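Local structure of DsbA-like disulfide oxidoreductase (Wolbachia endosymbiont of Drosophila melanogaster, 6EEZ) at residues P26-E31 / K95-H100; K56-D61 / L162-S167. The protein catalyses thiol-disulfide exchange as an atypical DsbA-like protein of Wolbachia, working as a homotrimeric disulfide isomerase. All coordinates share one frame; numbering follows the deposited sequence.

Interaction 1 of 2, residues P26-E31 / K95-H100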
loop_
_atom_site.group_PDB
_atom_site.type_symbol
_atom_site.label_atom_id
_atom_site.label_comp_id
_atom_site.label_asym_id
_atom_site.label_seq_id
_atom_site.Cartn_x
_atom_site.Cartn_y
_atom_site.Cartn_z
ATOM N N PRO A 26 -4.529 5.181 3.565
ATOM C CA PRO A 26 -3.932 4.824 4.860
ATOM C C PRO A 26 -2.441 5.063 4.881
ATOM O O PRO A 26 -1.786 4.797 3.863
ATOM C CB PRO A 26 -4.228 3.310 5.010
ATOM C CG PRO A 26 -5.264 3.003 4.002
ATOM C CD PRO A 26 -5.056 4.001 2.867
ATOM N N TYR A 27 -1.918 5.489 6.031
ATOM C CA TYR A 27 -0.503 5.739 6.184
ATOM C C TYR A 27 0.015 5.333 7.582
ATOM O O TYR A 27 -0.733 5.286 8.562
ATOM C CB TYR A 27 -0.190 7.231 5.925
ATOM C CG TYR A 27 -0.514 8.139 7.110
ATOM C CD1 TYR A 27 0.396 8.309 8.128
ATOM C CD2 TYR A 27 -1.727 8.802 7.197
ATOM C CE1 TYR A 27 0.112 9.098 9.229
ATOM C CE2 TYR A 27 -2.032 9.618 8.296
ATOM C CZ TYR A 27 -1.100 9.755 9.316
ATOM O OH TYR A 27 -1.334 10.541 10.439
ATOM N N SER A 28 1.316 5.066 7.660
ATOM C CA SER A 28 1.999 4.896 8.942
ATOM C C SER A 28 3.238 5.760 8.974
ATOM O O SER A 28 3.699 6.253 7.940
ATOM C CB SER A 28 2.375 3.433 9.174
ATOM O OG SER A 28 1.220 2.617 9.166
ATOM N N GLY A 29 3.779 5.935 10.164
ATOM C CA GLY A 29 4.982 6.708 10.331
ATOM C C GLY A 29 4.659 8.145 10.687
ATOM O O GLY A 29 3.628 8.429 11.312
ATOM N N ASN A 30 5.543 9.062 10.306
ATOM C CA ASN A 30 5.406 10.437 10.749
ATOM C C ASN A 30 4.556 11.231 9.776
ATOM O O ASN A 30 4.981 11.535 8.663
ATOM C CB ASN A 30 6.775 11.069 10.917
ATOM C CG ASN A 30 6.698 12.492 11.394
ATOM O OD1 ASN A 30 5.620 13.011 11.712
ATOM N ND2 ASN A 30 7.850 13.139 11.470
ATOM N N GLU A 31 3.344 11.546 10.221
ATOM C CA GLU A 31 2.374 12.317 9.454
ATOM C C GLU A 31 2.981 13.598 8.907
ATOM O O GLU A 31 2.615 14.053 7.822
ATOM C CB GLU A 31 1.165 12.658 10.335
ATOM C CG GLU A 31 0.061 13.465 9.643
ATOM C CD GLU A 31 -1.101 13.792 10.593
ATOM O OE1 GLU A 31 -0.899 13.787 11.837
ATOM O OE2 GLU A 31 -2.221 14.059 10.102
ATOM N N LYS A 95 -5.571 -0.156 13.016
ATOM C CA LYS A 95 -5.619 -1.590 12.757
ATOM C C LYS A 95 -5.316 -1.894 11.279
ATOM O O LYS A 95 -5.173 -3.061 10.895
ATOM C CB LYS A 95 -6.985 -2.147 13.154
ATOM C CG LYS A 95 -7.289 -2.050 14.670
ATOM C CD LYS A 95 -7.077 -3.369 15.373
ATOM C CE LYS A 95 -6.932 -3.227 16.897
ATOM N NZ LYS A 95 -7.986 -4.000 17.612
ATOM N N TYR A 96 -5.209 -0.852 10.449
ATOM C CA TYR A 96 -5.012 -1.089 9.029
ATOM C C TYR A 96 -3.683 -1.809 8.791
ATOM O O TYR A 96 -3.648 -2.772 8.038
ATOM C CB TYR A 96 -5.053 0.202 8.200
ATOM C CG TYR A 96 -4.642 -0.075 6.772
ATOM C CD1 TYR A 96 -5.562 -0.511 5.839
ATOM C CD2 TYR A 96 -3.322 0.029 6.385
ATOM C CE1 TYR A 96 -5.187 -0.803 4.556
ATOM C CE2 TYR A 96 -2.940 -0.258 5.120
ATOM C CZ TYR A 96 -3.862 -0.665 4.199
ATOM O OH TYR A 96 -3.425 -0.944 2.924
ATOM N N PHE A 97 -2.600 -1.362 9.421
ATOM C CA PHE A 97 -1.320 -2.018 9.187
ATOM C C PHE A 97 -1.342 -3.482 9.646
ATOM O O PHE A 97 -0.638 -4.330 9.071
ATOM C CB PHE A 97 -0.172 -1.281 9.883
ATOM C CG PHE A 97 1.185 -1.895 9.608
ATOM C CD1 PHE A 97 1.908 -1.541 8.466
ATOM C CD2 PHE A 97 1.724 -2.849 10.479
ATOM C CE1 PHE A 97 3.140 -2.105 8.206
ATOM C CE2 PHE A 97 2.950 -3.431 10.222
ATOM C CZ PHE A 97 3.669 -3.055 9.087
ATOM N N ASP A 98 -2.135 -3.777 10.678
ATOM C CA ASP A 98 -2.233 -5.144 11.193
ATOM C C ASP A 98 -2.924 -6.063 10.204
ATOM O O ASP A 98 -2.503 -7.202 10.006
ATOM C CB ASP A 98 -2.980 -5.168 12.522
ATOM C CG ASP A 98 -2.216 -4.482 13.608
ATOM O OD1 ASP A 98 -0.979 -4.386 13.487
ATOM O OD2 ASP A 98 -2.843 -4.055 14.591
ATOM N N PHE A 99 -3.987 -5.572 9.581
ATOM C CA PHE A 99 -4.617 -6.333 8.524
ATOM C C PHE A 99 -3.617 -6.470 7.385
ATOM O O PHE A 99 -3.395 -7.563 6.883
ATOM C CB PHE A 99 -5.903 -5.673 8.037
ATOM C CG PHE A 99 -6.621 -6.487 7.008
ATOM C CD1 PHE A 99 -7.520 -7.468 7.395
ATOM C CD2 PHE A 99 -6.350 -6.323 5.656
ATOM C CE1 PHE A 99 -8.161 -8.243 6.454
ATOM C CE2 PHE A 99 -6.989 -7.098 4.703
ATOM C CZ PHE A 99 -7.899 -8.061 5.107
ATOM N N HIS A 100 -3.004 -5.352 7.005
ATOM C CA HIS A 100 -2.033 -5.306 5.915
ATOM C C HIS A 100 -0.970 -6.384 6.053
ATOM O O HIS A 100 -0.732 -7.161 5.126
ATOM C CB HIS A 100 -1.373 -3.918 5.872
ATOM C CG HIS A 100 -0.186 -3.814 4.961
ATOM N ND1 HIS A 100 -0.281 -3.349 3.663
ATOM C CD2 HIS A 100 1.127 -4.074 5.167
ATOM C CE1 HIS A 100 0.915 -3.328 3.108
ATOM N NE2 HIS A 100 1.793 -3.764 3.997
#
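The first torsion of Tyr96, with CG anti to the backbone N (chi1 172°), swings the ring off helix 96-105 to lie flat beneath Pro26, the residue just ahead of strand 27-29. Pro26 CB stands over the middle of that ring, 3.7 Å from the centroid of the Tyr96 ring and only 13° off the ring normal, which makes a clear CH-pi contact. The proline ring continues across the phenol face, so that Pro26 CG comes within 3.8 Å of Tyr96 CE1 while Pro26 CB keeps 3.7 Å from Tyr96 CD2. Two residues further along, on strand 27-29, Ser28 again directs its side chain at the helix, yet more distantly: Ser28 OG lies 4.2 Å from Phe97 CB and stands oblique to the ring beyond, a loose van der Waals touch. Tyr27 between them turns away, as strand alternation requires. Other elements complete the packing, with Pro26 also set against Leu86 and Tyr89 of helix 76-91, and Phe68 of the neighbouring strand meeting the Tyr96 ring with its plane inclined. The polar end of Tyr96 looks elsewhere, for its hydroxyl is hydrogen-bonded to Asp70 OD2. The example illustrates how an edge strand of the thioredoxin sheet can be joined to a helix of the DsbA-like insertion without polar bonds between them. A face of an aromatic ring receives aliphatic proline C-H groups; dispersion probably dominates here, with a small electrostatic share, while the bond to Asp70 restrains the other end of the same side chain.

Interaction 2 of 2, residues K56-D61 / L162-S167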
loop_
_atom_site.group_PDB
_atom_site.type_symbol
_atom_site.label_atom_id
_atom_site.label_comp_id
_atom_site.label_asym_id
_atom_site.label_seq_id
_atom_site.Cartn_x
_atom_site.Cartn_y
_atom_site.Cartn_z
ATOM N N LYS A 56 7.916 -2.850 6.923
ATOM C CA LYS A 56 7.805 -2.677 8.366
ATOM C C LYS A 56 9.042 -1.969 8.936
ATOM O O LYS A 56 8.915 -0.979 9.646
ATOM C CB LYS A 56 7.596 -4.026 9.048
ATOM C CG LYS A 56 7.171 -3.918 10.476
ATOM C CD LYS A 56 6.916 -5.285 11.020
ATOM C CE LYS A 56 6.628 -5.265 12.489
ATOM N NZ LYS A 56 6.169 -6.616 12.898
ATOM N N GLN A 57 10.235 -2.456 8.604
ATOM C CA GLN A 57 11.461 -1.863 9.112
ATOM C C GLN A 57 11.654 -0.425 8.623
ATOM O O GLN A 57 12.088 0.430 9.393
ATOM C CB GLN A 57 12.665 -2.738 8.737
ATOM C CG GLN A 57 12.704 -4.036 9.537
ATOM C CD GLN A 57 13.788 -4.998 9.100
ATOM O OE1 GLN A 57 14.423 -4.809 8.072
ATOM N NE2 GLN A 57 13.998 -6.047 9.884
ATOM N N LEU A 58 11.309 -0.147 7.365
ATOM C CA LEU A 58 11.502 1.189 6.796
ATOM C C LEU A 58 10.602 2.195 7.487
ATOM O O LEU A 58 11.002 3.330 7.743
ATOM C CB LEU A 58 11.228 1.187 5.298
ATOM C CG LEU A 58 11.813 2.363 4.509
ATOM C CD1 LEU A 58 13.347 2.278 4.484
ATOM C CD2 LEU A 58 11.221 2.387 3.076
ATOM N N ILE A 59 9.381 1.756 7.791
ATOM C CA ILE A 59 8.436 2.539 8.583
ATOM C C ILE A 59 8.958 2.759 10.026
ATOM O O ILE A 59 8.915 3.878 10.540
ATOM C CB ILE A 59 7.035 1.842 8.562
ATOM C CG1 ILE A 59 6.400 1.995 7.165
ATOM C CG2 ILE A 59 6.095 2.427 9.580
ATOM C CD1 ILE A 59 5.074 1.295 6.996
ATOM N N ASN A 60 9.497 1.717 10.659
ATOM C CA ASN A 60 9.880 1.793 12.072
ATOM C C ASN A 60 11.161 2.609 12.274
ATOM O O ASN A 60 11.368 3.160 13.349
ATOM C CB ASN A 60 10.040 0.381 12.667
ATOM C CG ASN A 60 10.115 0.383 14.191
ATOM O OD1 ASN A 60 9.411 1.154 14.864
ATOM N ND2 ASN A 60 10.971 -0.483 14.749
ATOM N N ASP A 61 12.008 2.696 11.247
ATOM C CA ASP A 61 13.125 3.662 11.235
ATOM C C ASP A 61 12.732 5.082 11.694
ATOM O O ASP A 61 13.566 5.822 12.200
ATOM C CB ASP A 61 13.727 3.775 9.829
ATOM C CG ASP A 61 14.481 2.534 9.410
ATOM O OD1 ASP A 61 14.579 1.592 10.226
ATOM O OD2 ASP A 61 14.973 2.509 8.260
ATOM N N LEU A 162 7.473 1.164 -5.358
ATOM C CA LEU A 162 7.514 2.147 -4.294
ATOM C C LEU A 162 8.075 3.490 -4.769
ATOM O O LEU A 162 9.153 3.589 -5.368
ATOM C CB LEU A 162 8.348 1.600 -3.132
ATOM C CG LEU A 162 8.540 2.462 -1.881
ATOM C CD1 LEU A 162 7.199 2.715 -1.227
ATOM C CD2 LEU A 162 9.482 1.784 -0.891
ATOM N N ILE A 163 7.306 4.526 -4.491
ATOM C CA ILE A 163 7.723 5.890 -4.723
ATOM C C ILE A 163 8.251 6.488 -3.449
ATOM O O ILE A 163 7.573 6.480 -2.433
ATOM C CB ILE A 163 6.555 6.751 -5.222
ATOM C CG1 ILE A 163 6.020 6.194 -6.532
ATOM C CG2 ILE A 163 6.986 8.220 -5.364
ATOM C CD1 ILE A 163 4.763 6.926 -7.007
ATOM N N ILE A 164 9.462 7.013 -3.502
ATOM C CA ILE A 164 9.962 7.871 -2.431
ATOM C C ILE A 164 10.478 9.167 -3.045
ATOM O O ILE A 164 11.413 9.140 -3.834
ATOM C CB ILE A 164 11.110 7.212 -1.642
ATOM C CG1 ILE A 164 10.721 5.807 -1.159
ATOM C CG2 ILE A 164 11.520 8.091 -0.496
ATOM C CD1 ILE A 164 11.899 5.028 -0.501
ATOM N N GLY A 165 9.896 10.292 -2.643
ATOM C CA GLY A 165 10.326 11.583 -3.132
ATOM C C GLY A 165 10.093 11.676 -4.641
ATOM O O GLY A 165 8.949 11.581 -5.085
ATOM N N ASP A 166 11.170 11.813 -5.416
ATOM C CA ASP A 166 11.074 11.914 -6.872
ATOM C C ASP A 166 11.559 10.644 -7.556
ATOM O O ASP A 166 11.811 10.645 -8.771
ATOM C CB ASP A 166 11.875 13.121 -7.383
ATOM C CG ASP A 166 13.337 13.070 -6.986
ATOM O OD1 ASP A 166 13.717 12.171 -6.198
ATOM O OD2 ASP A 166 14.109 13.950 -7.447
ATOM N N SER A 167 11.656 9.567 -6.777
ATOM C CA SER A 167 12.153 8.282 -7.251
ATOM C C SER A 167 11.116 7.166 -7.227
ATOM O O SER A 167 10.195 7.157 -6.420
ATOM C CB SER A 167 13.348 7.854 -6.412
ATOM O OG SER A 167 14.413 8.775 -6.567
#
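Leu58 reaches from helix 52-60 to the end of strand 161-164, where its methyl CD2 is shared between two branched side chains. Leu58 CD2 lies 4.4 Å from Leu162 CD2 and 4.5 Å from Ile164 CD1, so neither partner is favoured. Strand alternation puts Leu162 and Ile164 on the same face, toward the helix, and sends Ile163 to the other. With CG opposite the backbone N (chi1 180°) the Leu162 branch runs toward the helix, and chi2 (63°) turns its CD2 to Leu58. This buried meeting of three apolar ends is the better-packed part of the contact, though only at van der Waals range or slightly beyond; the backbones stay well apart, the CA atoms of Leu58 and Ile164 being 11.5 Å from each other. Leu175 and Arg179 of helix 175-185 also pack on Leu58, and Leu178 covers Leu162, which makes the seam part of a larger core layer between helices and sheet. Set against it is the solvent side, where Lys56, Gln57 and Asn60 lie exposed on the helix, and beyond Ile164 the chain bends through a type II' beta turn with Gly165 at positive phi, leading into strand 167-170. Charge there is gathered by helix 175-185: Asp61 forms a salt bridge with Arg179 and Asp166 another with Lys181. Apolar methyl contact thus supplies the direct link between helix and strand, whereas the ionic ties of both segments run through a third element, the C-terminal helix.

In the fold
Following the chain from the N terminus, 26-31 enters first with the edge strand 27-29; segment 56-61 follows on helix 52-60. Segment 95-100 then closes interaction 1 by a return over 63 intervening residues, and 162-167 closes interaction 2 over 100. The two loops therefore cross instead of nesting. They reach the same mixed sheet at its outermost strand 27-29, tied to helix 96-105 by interaction 1, and at the inner strand 161-164, tied to helix 52-60 by interaction 2. Their centres are 13 Å apart, yet helix 52-60 lies between the two contacts: Ile59 packs on Ser28 and Phe97, and Lys56 on Phe97, while Leu58 carries interaction 2.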